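Local coordinates for protein ParA (Salmonella enterica subsp. enterica serovar Newport str. SL317, PDB 3EZF) that probably acts as a plasmid partition ATPase of the P-loop NTPase class that also binds DNA and regulates transcription in response to ADP, at residues K109-I114 and D249-D254. Numbering follows the deposited sequence.
Sequences KSPYVI and DFIFID. With SO4 (sulfate ion), chain B.
The shortest polar bond of the pairing runs from Ile114 N to Ile251 O, at 2.8 Å with an N-H...O angle of 161°; Val113 CA adds a weak CA-H...O contact to the same oxygen. Tyr112 O and Ile114 O repeat the pattern, accepting from Ile251 N and Ile253 N respectively. A longer bond of 3.3 Å runs from Tyr112 N to Asp249 O. Donors thus alternate between the two strands, and the 22° between the strand axes confirms a parallel pairing. The side chains separate onto two faces. On one, Ile114 lies alongside Phe252, pointing the same way; its CD1 sits 4.0 Å from the ring centroid and 23° off the normal, a CH-pi contact over one face. The first torsion puts CG1 beside the backbone N and the second turns CD1 over that ring, while CG2 meets Phe252 CE2. Tyr112 CB approaches the Phe250 ring at its edge, 3.9 Å from Phe250 CD2. On the other face, Val113 CG1 meets Ile253 CD1. Before the strands, a water lies within hydrogen-bonding distance of both Lys109 O and Asp249 OD1, the latter also salt-bridged to Arg148. These are the two central strands of the parallel sheet of a P-loop NTPase core, six strands here: 112-116 is flanked by 272-277, 250-254 by 149-153, and helix 235-241 covers Val113 and Ile253.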
ATOM      1  N   LYS A 109     -26.757 -21.503  -8.129  1.00 66.41           N
ATOM      2  CA  LYS A 109     -26.770 -20.901  -9.457  1.00 70.71           C
ATOM      3  C   LYS A 109     -25.411 -20.224  -9.552  1.00 72.21           C
ATOM      4  O   LYS A 109     -24.713 -20.091  -8.535  1.00 72.48           O
ATOM      5  CB  LYS A 109     -27.900 -19.883  -9.611  1.00 72.75           C
ATOM      6  CG  LYS A 109     -29.222 -20.520 -10.001  1.00 78.55           C
ATOM      7  CD  LYS A 109     -30.260 -19.471 -10.335  1.00 81.68           C
ATOM      8  CE  LYS A 109     -31.625 -20.106 -10.578  1.00 85.04           C
ATOM      9  NZ  LYS A 109     -32.662 -19.063 -10.832  1.00 84.90           N
ATOM     10  N   SER A 110     -25.027 -19.719 -10.738  1.00 72.48           N
ATOM     11  CA  SER A 110     -23.641 -19.269 -10.799  1.00 67.74           C
ATOM     12  C   SER A 110     -23.312 -17.766 -10.714  1.00 67.00           C
ATOM     13  O   SER A 110     -24.033 -16.886 -11.165  1.00 64.19           O
ATOM     14  CB  SER A 110     -22.983 -19.892 -12.013  1.00 70.27           C
ATOM     15  OG  SER A 110     -22.075 -20.912 -11.633  1.00 70.18           O
ATOM     16  N   PRO A 111     -22.123 -17.576 -10.056  1.00 66.03           N
ATOM     17  CA  PRO A 111     -21.420 -16.314  -9.645  1.00 63.37           C
ATOM     18  C   PRO A 111     -21.772 -15.683  -8.293  1.00 59.95           C
ATOM     19  O   PRO A 111     -22.609 -14.796  -8.226  1.00 64.67           O
ATOM     20  CB  PRO A 111     -21.701 -15.414 -10.829  1.00 64.03           C
ATOM     21  CG  PRO A 111     -21.099 -16.357 -11.786  1.00 64.52           C
ATOM     22  CD  PRO A 111     -20.849 -17.499 -10.829  1.00 67.95           C
ATOM     23  N   TYR A 112     -21.171 -16.138  -7.245  1.00 47.25           N
ATOM     24  CA  TYR A 112     -21.346 -15.523  -5.958  1.00 44.50           C
ATOM     25  C   TYR A 112     -20.164 -14.536  -5.895  1.00 46.41           C
ATOM     26  O   TYR A 112     -19.022 -14.949  -5.742  1.00 40.13           O
ATOM     27  CB  TYR A 112     -21.352 -16.530  -4.778  1.00 39.29           C
ATOM     28  CG  TYR A 112     -21.929 -15.878  -3.569  1.00 35.58           C
ATOM     29  CD1 TYR A 112     -21.139 -15.527  -2.469  1.00 36.68           C
ATOM     30  CD2 TYR A 112     -23.299 -15.550  -3.539  1.00 34.15           C
ATOM     31  CE1 TYR A 112     -21.704 -14.842  -1.374  1.00 34.62           C
ATOM     32  CE2 TYR A 112     -23.851 -14.846  -2.461  1.00 35.97           C
ATOM     33  CZ  TYR A 112     -23.048 -14.498  -1.386  1.00 37.16           C
ATOM     34  OH  TYR A 112     -23.592 -13.797  -0.338  1.00 38.55           O
ATOM     35  N   VAL A 113     -20.430 -13.233  -6.015  1.00 43.48           N
ATOM     36  CA  VAL A 113     -19.362 -12.238  -6.019  1.00 41.34           C
ATOM     37  C   VAL A 113     -19.052 -11.651  -4.640  1.00 43.78           C
ATOM     38  O   VAL A 113     -19.911 -11.038  -3.995  1.00 41.17           O
ATOM     39  CB  VAL A 113     -19.688 -11.104  -7.004  1.00 39.23           C
ATOM     40  CG1 VAL A 113     -18.542 -10.116  -7.071  1.00 42.81           C
ATOM     41  CG2 VAL A 113     -19.936 -11.685  -8.353  1.00 42.62           C
ATOM     42  N   ILE A 114     -17.799 -11.822  -4.219  1.00 42.41           N
ATOM     43  CA  ILE A 114     -17.330 -11.362  -2.919  1.00 38.26           C
ATOM     44  C   ILE A 114     -16.403 -10.149  -2.983  1.00 39.16           C
ATOM     45  O   ILE A 114     -15.279 -10.243  -3.456  1.00 46.51           O
ATOM     46  CB  ILE A 114     -16.606 -12.512  -2.222  1.00 39.92           C
ATOM     47  CG1 ILE A 114     -17.600 -13.650  -1.966  1.00 41.33           C
ATOM     48  CG2 ILE A 114     -15.957 -12.025  -0.950  1.00 37.42           C
ATOM     49  CD1 ILE A 114     -17.089 -15.023  -2.349  1.00 33.93           C
ATOM     50  N   ASP A 249     -17.654 -20.578  -9.290  1.00 46.82           N
ATOM     51  CA  ASP A 249     -18.560 -20.704  -8.159  1.00 41.30           C
ATOM     52  C   ASP A 249     -18.458 -19.451  -7.322  1.00 36.32           C
ATOM     53  O   ASP A 249     -19.455 -18.920  -6.841  1.00 34.47           O
ATOM     54  CB  ASP A 249     -18.181 -21.923  -7.323  1.00 43.43           C
ATOM     55  CG  ASP A 249     -18.341 -23.216  -8.092  1.00 47.36           C
ATOM     56  OD1 ASP A 249     -19.477 -23.507  -8.521  1.00 51.71           O
ATOM     57  OD2 ASP A 249     -17.341 -23.941  -8.279  1.00 44.85           O
ATOM     58  N   PHE A 250     -17.229 -18.971  -7.178  1.00 41.28           N
ATOM     59  CA  PHE A 250     -16.924 -17.769  -6.394  1.00 42.87           C
ATOM     60  C   PHE A 250     -16.093 -16.795  -7.225  1.00 39.68           C
ATOM     61  O   PHE A 250     -15.263 -17.215  -8.034  1.00 42.20           O
ATOM     62  CB  PHE A 250     -16.114 -18.140  -5.138  1.00 39.37           C
ATOM     63  CG  PHE A 250     -16.882 -18.934  -4.115  1.00 42.86           C
ATOM     64  CD1 PHE A 250     -16.219 -19.819  -3.279  1.00 41.24           C
ATOM     65  CD2 PHE A 250     -18.259 -18.779  -3.966  1.00 45.31           C
ATOM     66  CE1 PHE A 250     -16.902 -20.532  -2.317  1.00 35.63           C
ATOM     67  CE2 PHE A 250     -18.957 -19.494  -2.998  1.00 41.26           C
ATOM     68  CZ  PHE A 250     -18.276 -20.371  -2.175  1.00 38.98           C
ATOM     69  N   ILE A 251     -16.320 -15.500  -7.027  1.00 33.20           N
ATOM     70  CA  ILE A 251     -15.554 -14.473  -7.726  1.00 35.69           C
ATOM     71  C   ILE A 251     -15.205 -13.370  -6.726  1.00 36.12           C
ATOM     72  O   ILE A 251     -16.088 -12.650  -6.269  1.00 37.46           O
ATOM     73  CB  ILE A 251     -16.348 -13.853  -8.917  1.00 37.86           C
ATOM     74  CG1 ILE A 251     -16.527 -14.884 -10.034  1.00 30.97           C
ATOM     75  CG2 ILE A 251     -15.619 -12.621  -9.450  1.00 35.88           C
ATOM     76  CD1 ILE A 251     -17.203 -14.322 -11.260  1.00 30.36           C
ATOM     77  N   PHE A 252     -13.925 -13.243  -6.374  1.00 37.57           N
ATOM     78  CA  PHE A 252     -13.503 -12.215  -5.422  1.00 34.90           C
ATOM     79  C   PHE A 252     -13.057 -10.955  -6.127  1.00 36.56           C
ATOM     80  O   PHE A 252     -12.590 -11.006  -7.256  1.00 44.08           O
ATOM     81  CB  PHE A 252     -12.350 -12.701  -4.545  1.00 35.29           C
ATOM     82  CG  PHE A 252     -12.754 -13.704  -3.509  1.00 38.53           C
ATOM     83  CD1 PHE A 252     -12.804 -15.062  -3.812  1.00 38.22           C
ATOM     84  CD2 PHE A 252     -13.106 -13.288  -2.233  1.00 40.61           C
ATOM     85  CE1 PHE A 252     -13.205 -15.988  -2.869  1.00 38.24           C
ATOM     86  CE2 PHE A 252     -13.514 -14.214  -1.269  1.00 42.20           C
ATOM     87  CZ  PHE A 252     -13.561 -15.567  -1.592  1.00 42.11           C
ATOM     88  N   ILE A 253     -13.193  -9.822  -5.452  1.00 36.67           N
ATOM     89  CA  ILE A 253     -12.776  -8.554  -6.018  1.00 35.67           C
ATOM     90  C   ILE A 253     -11.862  -7.793  -5.073  1.00 41.40           C
ATOM     91  O   ILE A 253     -12.213  -7.557  -3.913  1.00 41.75           O
ATOM     92  CB  ILE A 253     -13.984  -7.702  -6.365  1.00 32.00           C
ATOM     93  CG1 ILE A 253     -14.743  -8.387  -7.493  1.00 32.85           C
ATOM     94  CG2 ILE A 253     -13.550  -6.308  -6.817  1.00 29.04           C
ATOM     95  CD1 ILE A 253     -16.110  -7.860  -7.698  1.00 32.21           C
ATOM     96  N   ASP A 254     -10.698  -7.405  -5.600  1.00 46.12           N
ATOM     97  CA  ASP A 254      -9.649  -6.682  -4.875  1.00 47.27           C
ATOM     98  C   ASP A 254      -9.439  -5.242  -5.328  1.00 48.64           C
ATOM     99  O   ASP A 254      -9.204  -5.008  -6.511  1.00 47.37           O
ATOM    100  CB  ASP A 254      -8.328  -7.416  -5.063  1.00 50.38           C
ATOM    101  CG  ASP A 254      -7.860  -8.088  -3.821  1.00 53.58           C
ATOM    102  OD1 ASP A 254      -8.706  -8.509  -3.007  1.00 60.36           O
ATOM    103  OD2 ASP A 254      -6.638  -8.209  -3.664  1.00 53.31           O
TER
HETATM  104  S   SO4 B 599     -28.831 -21.184  -4.705  1.00153.11           S
HETATM  105  O1  SO4 B 599     -30.103 -21.747  -5.194  1.00152.96           O
HETATM  106  O2  SO4 B 599     -29.094 -20.255  -3.589  1.00152.71           O
HETATM  107  O3  SO4 B 599     -28.157 -20.462  -5.798  1.00151.19           O
HETATM  108  O4  SO4 B 599     -27.971 -22.279  -4.230  1.00152.09           O
HETATM  109  O   HOH W   1     -22.014 -21.899  -8.042  1.00 42.39           O